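Nucleoporin nup120 (Schizosaccharomyces pombe, PDB 4GQ2) serves as a structural constituent of the nuclear pore complex, whose nucleoporins build the pore and can also dock transiently associated nuclear transport factors. Local coordinates at residues R582-C587 / I697-L702; V691-F696 / E727-V732. All coordinates share one frame; numbering follows the deposited sequence.

Contact 1 of 2, residues R582-C587 / I697-L702; sequences RSLHSC and IFLLSL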
loop_
_atom_site.group_PDB
_atom_site.type_symbol
_atom_site.label_atom_id
_atom_site.label_comp_id
_atom_site.label_asym_id
_atom_site.label_seq_id
_atom_site.Cartn_x
_atom_site.Cartn_y
_atom_site.Cartn_z
ATOM N N ARG A 582 12.954 -21.633 -9.152
ATOM C CA ARG A 582 13.684 -20.424 -8.770
ATOM C C ARG A 582 14.540 -19.885 -9.913
ATOM O O ARG A 582 14.507 -18.692 -10.198
ATOM C CB ARG A 582 14.598 -20.674 -7.571
ATOM C CG ARG A 582 13.906 -20.933 -6.246
ATOM C CD ARG A 582 14.855 -20.711 -5.072
ATOM N NE ARG A 582 16.139 -21.410 -5.201
ATOM C CZ ARG A 582 16.969 -21.657 -4.190
ATOM N NH1 ARG A 582 16.658 -21.285 -2.951
ATOM N NH2 ARG A 582 18.114 -22.288 -4.409
ATOM N N SER A 583 15.307 -20.763 -10.556
ATOM C CA SER A 583 16.248 -20.329 -11.575
ATOM C C SER A 583 15.561 -19.944 -12.875
ATOM O O SER A 583 16.053 -19.089 -13.605
ATOM C CB SER A 583 17.344 -21.373 -11.801
ATOM O OG SER A 583 16.804 -22.580 -12.279
ATOM N N LEU A 584 14.416 -20.564 -13.150
ATOM C CA LEU A 584 13.574 -20.156 -14.278
ATOM C C LEU A 584 12.988 -18.767 -14.036
ATOM O O LEU A 584 13.031 -17.905 -14.920
ATOM C CB LEU A 584 12.452 -21.167 -14.507
ATOM C CG LEU A 584 11.491 -21.007 -15.687
ATOM C CD1 LEU A 584 12.234 -20.854 -16.999
ATOM C CD2 LEU A 584 10.580 -22.225 -15.753
ATOM N N HIS A 585 12.451 -18.548 -12.835
ATOM C CA HIS A 585 11.953 -17.221 -12.458
ATOM C C HIS A 585 12.989 -16.153 -12.700
ATOM O O HIS A 585 12.683 -15.086 -13.243
ATOM C CB HIS A 585 11.500 -17.193 -11.008
ATOM C CG HIS A 585 10.525 -16.087 -10.705
ATOM N ND1 HIS A 585 10.904 -14.799 -10.581
ATOM C CD2 HIS A 585 9.145 -16.111 -10.521
ATOM C CE1 HIS A 585 9.825 -14.039 -10.321
ATOM N NE2 HIS A 585 8.748 -14.841 -10.288
ATOM N N SER A 586 14.234 -16.455 -12.342
ATOM C CA SER A 586 15.320 -15.476 -12.420
ATOM C C SER A 586 15.770 -15.160 -13.850
ATOM O O SER A 586 16.650 -14.327 -14.051
ATOM C CB SER A 586 16.509 -15.950 -11.588
ATOM O OG SER A 586 17.214 -16.965 -12.281
ATOM N N CYS A 587 15.178 -15.831 -14.835
ATOM C CA CYS A 587 15.398 -15.506 -16.251
ATOM C C CYS A 587 14.622 -14.263 -16.700
ATOM O O CYS A 587 14.873 -13.723 -17.781
ATOM C CB CYS A 587 14.994 -16.686 -17.138
ATOM S SG CYS A 587 15.982 -18.178 -16.897
ATOM N N ILE A 697 4.358 -22.155 -11.661
ATOM C CA ILE A 697 3.547 -21.847 -12.842
ATOM C C ILE A 697 4.420 -21.802 -14.095
ATOM O O ILE A 697 4.067 -22.409 -15.107
ATOM C CB ILE A 697 2.743 -20.526 -12.688
ATOM C CG1 ILE A 697 1.661 -20.681 -11.614
ATOM C CG2 ILE A 697 2.112 -20.114 -14.014
ATOM C CD1 ILE A 697 0.995 -19.384 -11.191
ATOM N N PHE A 698 5.560 -21.113 -14.027
ATOM C CA PHE A 698 6.463 -21.034 -15.188
ATOM C C PHE A 698 6.918 -22.436 -15.594
ATOM O O PHE A 698 6.974 -22.775 -16.782
ATOM C CB PHE A 698 7.712 -20.194 -14.896
ATOM C CG PHE A 698 7.442 -18.750 -14.575
ATOM C CD1 PHE A 698 6.180 -18.191 -14.724
ATOM C CD2 PHE A 698 8.490 -17.930 -14.150
ATOM C CE1 PHE A 698 5.957 -16.856 -14.412
ATOM C CE2 PHE A 698 8.275 -16.595 -13.852
ATOM C CZ PHE A 698 7.004 -16.057 -13.979
ATOM N N LEU A 699 7.244 -23.241 -14.585
ATOM C CA LEU A 699 7.734 -24.597 -14.787
ATOM C C LEU A 699 6.678 -25.487 -15.448
ATOM O O LEU A 699 6.950 -26.128 -16.467
ATOM C CB LEU A 699 8.184 -25.182 -13.450
ATOM C CG LEU A 699 9.291 -26.235 -13.431
ATOM C CD1 LEU A 699 10.547 -25.738 -14.129
ATOM C CD2 LEU A 699 9.585 -26.601 -11.987
ATOM N N LEU A 700 5.474 -25.491 -14.884
ATOM C CA LEU A 700 4.341 -26.235 -15.441
ATOM C C LEU A 700 4.022 -25.820 -16.877
ATOM O O LEU A 700 3.782 -26.667 -17.738
ATOM C CB LEU A 700 3.110 -26.088 -14.538
ATOM C CG LEU A 700 2.818 -27.195 -13.514
ATOM C CD1 LEU A 700 4.014 -28.096 -13.215
ATOM C CD2 LEU A 700 2.235 -26.620 -12.230
ATOM N N SER A 701 4.051 -24.514 -17.129
ATOM C CA SER A 701 3.848 -23.964 -18.465
ATOM C C SER A 701 4.911 -24.404 -19.476
ATOM O O SER A 701 4.606 -24.605 -20.652
ATOM C CB SER A 701 3.798 -22.435 -18.392
ATOM O OG SER A 701 3.926 -21.862 -19.679
ATOM N N LEU A 702 6.157 -24.517 -19.026
ATOM C CA LEU A 702 7.248 -24.985 -19.884
ATOM C C LEU A 702 7.033 -26.453 -20.271
ATOM O O LEU A 702 7.070 -26.803 -21.448
ATOM C CB LEU A 702 8.598 -24.813 -19.173
ATOM C CG LEU A 702 9.879 -24.987 -20.002
ATOM C CD1 LEU A 702 10.989 -24.129 -19.429
ATOM C CD2 LEU A 702 10.331 -26.440 -20.088
#

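Contact 2 of 2, residues V691-F696 / E727-V732; sequences VSIEGF and EDWRLV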
loop_
_atom_site.group_PDB
_atom_site.type_symbol
_atom_site.label_atom_id
_atom_site.label_comp_id
_atom_site.label_asym_id
_atom_site.label_seq_id
_atom_site.Cartn_x
_atom_site.Cartn_y
_atom_site.Cartn_z
ATOM N N VAL A 691 6.665 -14.992 -5.776
ATOM C CA VAL A 691 7.807 -15.409 -6.595
ATOM C C VAL A 691 7.907 -16.946 -6.661
ATOM O O VAL A 691 8.150 -17.514 -7.733
ATOM C CB VAL A 691 9.111 -14.750 -6.070
ATOM C CG1 VAL A 691 10.368 -15.414 -6.629
ATOM C CG2 VAL A 691 9.094 -13.246 -6.360
ATOM N N SER A 692 7.672 -17.614 -5.530
ATOM C CA SER A 692 7.712 -19.070 -5.477
ATOM C C SER A 692 6.632 -19.697 -6.370
ATOM O O SER A 692 6.928 -20.547 -7.214
ATOM C CB SER A 692 7.575 -19.552 -4.027
ATOM O OG SER A 692 7.201 -20.917 -3.962
ATOM N N ILE A 693 5.386 -19.271 -6.168
ATOM C CA ILE A 693 4.244 -19.755 -6.943
ATOM C C ILE A 693 4.443 -19.522 -8.436
ATOM O O ILE A 693 4.167 -20.405 -9.255
ATOM C CB ILE A 693 2.943 -19.052 -6.491
ATOM C CG1 ILE A 693 2.558 -19.509 -5.082
ATOM C CG2 ILE A 693 1.813 -19.317 -7.481
ATOM C CD1 ILE A 693 1.739 -18.494 -4.305
ATOM N N GLU A 694 4.935 -18.333 -8.786
ATOM C CA GLU A 694 5.210 -18.004 -10.176
ATOM C C GLU A 694 6.217 -18.969 -10.797
ATOM O O GLU A 694 6.019 -19.444 -11.924
ATOM C CB GLU A 694 5.673 -16.549 -10.310
ATOM C CG GLU A 694 4.528 -15.547 -10.207
ATOM C CD GLU A 694 4.979 -14.135 -9.882
ATOM O OE1 GLU A 694 6.200 -13.907 -9.757
ATOM O OE2 GLU A 694 4.103 -13.249 -9.756
ATOM N N GLY A 695 7.291 -19.261 -10.067
ATOM C CA GLY A 695 8.303 -20.196 -10.550
ATOM C C GLY A 695 7.689 -21.529 -10.961
ATOM O O GLY A 695 8.034 -22.078 -12.008
ATOM N N PHE A 696 6.767 -22.034 -10.140
ATOM C CA PHE A 696 6.089 -23.304 -10.402
ATOM C C PHE A 696 5.172 -23.208 -11.620
ATOM O O PHE A 696 5.215 -24.069 -12.506
ATOM C CB PHE A 696 5.312 -23.782 -9.166
ATOM C CG PHE A 696 6.186 -24.243 -8.031
ATOM C CD1 PHE A 696 7.125 -25.252 -8.217
ATOM C CD2 PHE A 696 6.058 -23.682 -6.767
ATOM C CE1 PHE A 696 7.928 -25.676 -7.169
ATOM C CE2 PHE A 696 6.858 -24.102 -5.711
ATOM C CZ PHE A 696 7.793 -25.101 -5.913
ATOM N N GLU A 727 -4.770 -20.191 -7.987
ATOM C CA GLU A 727 -5.620 -19.728 -6.910
ATOM C C GLU A 727 -4.783 -19.124 -5.789
ATOM O O GLU A 727 -5.142 -18.088 -5.231
ATOM C CB GLU A 727 -6.501 -20.854 -6.391
ATOM C CG GLU A 727 -7.624 -20.354 -5.498
ATOM C CD GLU A 727 -8.377 -19.170 -6.092
ATOM O OE1 GLU A 727 -9.019 -19.345 -7.156
ATOM O OE2 GLU A 727 -8.332 -18.069 -5.487
ATOM N N ASP A 728 -3.668 -19.778 -5.469
ATOM C CA ASP A 728 -2.693 -19.243 -4.538
ATOM C C ASP A 728 -2.186 -17.875 -5.030
ATOM O O ASP A 728 -2.217 -16.881 -4.293
ATOM C CB ASP A 728 -1.521 -20.222 -4.405
ATOM C CG ASP A 728 -1.857 -21.434 -3.549
ATOM O OD1 ASP A 728 -2.936 -21.463 -2.922
ATOM O OD2 ASP A 728 -1.024 -22.361 -3.492
ATOM N N TRP A 729 -1.736 -17.836 -6.286
ATOM C CA TRP A 729 -1.241 -16.609 -6.894
ATOM C C TRP A 729 -2.223 -15.501 -6.713
ATOM O O TRP A 729 -1.845 -14.400 -6.316
ATOM C CB TRP A 729 -0.932 -16.794 -8.376
ATOM C CG TRP A 729 -0.208 -15.599 -8.931
ATOM C CD1 TRP A 729 1.168 -15.375 -8.953
ATOM C CD2 TRP A 729 -0.806 -14.391 -9.524
ATOM N NE1 TRP A 729 1.458 -14.147 -9.513
ATOM C CE2 TRP A 729 0.321 -13.502 -9.873
ATOM C CE3 TRP A 729 -2.112 -13.963 -9.780
ATOM C CZ2 TRP A 729 0.123 -12.249 -10.457
ATOM C CZ3 TRP A 729 -2.298 -12.701 -10.375
ATOM C CH2 TRP A 729 -1.205 -11.868 -10.702
ATOM N N ARG A 730 -3.493 -15.792 -6.986
ATOM C CA ARG A 730 -4.553 -14.796 -6.902
ATOM C C ARG A 730 -4.621 -14.173 -5.524
ATOM O O ARG A 730 -4.573 -12.958 -5.400
ATOM C CB ARG A 730 -5.912 -15.402 -7.261
ATOM C CG ARG A 730 -7.034 -14.383 -7.259
ATOM C CD ARG A 730 -8.337 -14.988 -7.748
ATOM N NE ARG A 730 -9.037 -15.597 -6.636
ATOM C CZ ARG A 730 -10.111 -15.102 -6.037
ATOM N NH1 ARG A 730 -10.680 -13.983 -6.452
ATOM N NH2 ARG A 730 -10.624 -15.765 -5.021
ATOM N N LEU A 731 -4.727 -15.010 -4.495
ATOM C CA LEU A 731 -4.942 -14.531 -3.137
ATOM C C LEU A 731 -3.732 -13.788 -2.631
ATOM O O LEU A 731 -3.855 -12.750 -1.986
ATOM C CB LEU A 731 -5.294 -15.684 -2.198
ATOM C CG LEU A 731 -6.637 -16.369 -2.479
ATOM C CD1 LEU A 731 -7.004 -17.292 -1.330
ATOM C CD2 LEU A 731 -7.740 -15.341 -2.694
ATOM N N VAL A 732 -2.561 -14.320 -2.951
ATOM C CA VAL A 732 -1.305 -13.691 -2.582
ATOM C C VAL A 732 -1.140 -12.315 -3.252
ATOM O O VAL A 732 -0.866 -11.324 -2.573
ATOM C CB VAL A 732 -0.120 -14.647 -2.861
ATOM C CG1 VAL A 732 1.203 -13.906 -2.846
ATOM C CG2 VAL A 732 -0.116 -15.780 -1.832
#

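Contact 1 of 2, residues R582-C587 / I697-L702
Leu-584 and His-585, in the last turn of helix 571-585, pack against the C-terminal part of the long helix 672-703 in the largely helical region of Nup120. Leu-584 is the bump: its CD2 methyl enters a hollow on helix 672-703 lined by Phe-698, Leu-699 and Leu-702. The floor of that hollow is Phe-698 CB, 3.6 Å from Leu-584 CD2, with the adjoining backbone; Leu-699 CD1 at 3.9 Å and Leu-702 CD1 at 4.2 Å from the same methyl form its walls. With its CG trans to the backbone N (chi1 -176°), Leu-584 turns CD2 onto the backbone at Phe-698 and Leu-699. Beside it, the rings of His-585 and Phe-698 lie nearly parallel, planes 21° apart, but offset with little overlap, centroids 5.1 Å apart. Phe-619 and Ile-596 also touch the Phe-698 side chain, tying in helices 612-624 and 590-605. Replacing Phe-698 with an alanine would probably open a gap beside the imidazole and leave His-585 without its aromatic neighbour. The imidazole NE2 pairs with Glu-694, while its CD2 lies 3.5 Å from Phe-698 CE2.

Contact 2 of 2, residues V691-F696 / E727-V732
Trp-729 has its CG opposite the backbone N (chi1 -170°), which swings the indole toward helix 672-703, while Glu-694, with CG beside its own N (chi1 -77°) and the chain extended beyond, stretches out to meet it. The two join in a nearly straight hydrogen bond: Trp-729 NE1 donates to Glu-694 OE2 at 2.8 Å with an N-H...O angle of 175°. The oxygen lies in the indole plane and receives the bond on its anti lone pair, the carboxylate itself being turned well out of the ring plane. Below this polar link, Ile-693 wedges against the other helix with both branches: CG2 lies 3.8 Å from Trp-729 CB, and CD1 is 3.7 Å from Asp-728 CB and 4.1 Å from Val-732 CG2. The Asp-728 carboxylate is paired with Arg-658. Glu-694 OE2 also takes a salt bridge from Arg-597, so two donors share one buried oxygen, which would probably favour the charged carboxylate. The segments run roughly antiparallel, axes 9.6 Å apart at closest. Helix 590-605 packs on the indole through Arg-597 and Leu-600, and helix 812-822 touches Arg-730 and Leu-731 of helix 719-739.

In the fold
Both contacts are built on helix 672-703, which is packed between helix 571-585 and helix 719-739; their centres are about 12 Å apart. Glu-694 joins them: its OE1 lies 2.8 Å from His-585 NE2 of contact 1, a probable hydrogen bond, while its other oxygen serves contact 2. With Arg-597 of helix 590-605 also bound, one carboxylate thus connects four helices through a buried polar cluster. The backbone adds to the join, with His-585 CD2 packing 3.3 Å from Val-691 O, and Ile-697 CD1 touches Trp-729 CB at 4.3 Å. The two contacts together fasten neighbouring turns of helix 672-703 to helix 571-585 and to helix 719-739.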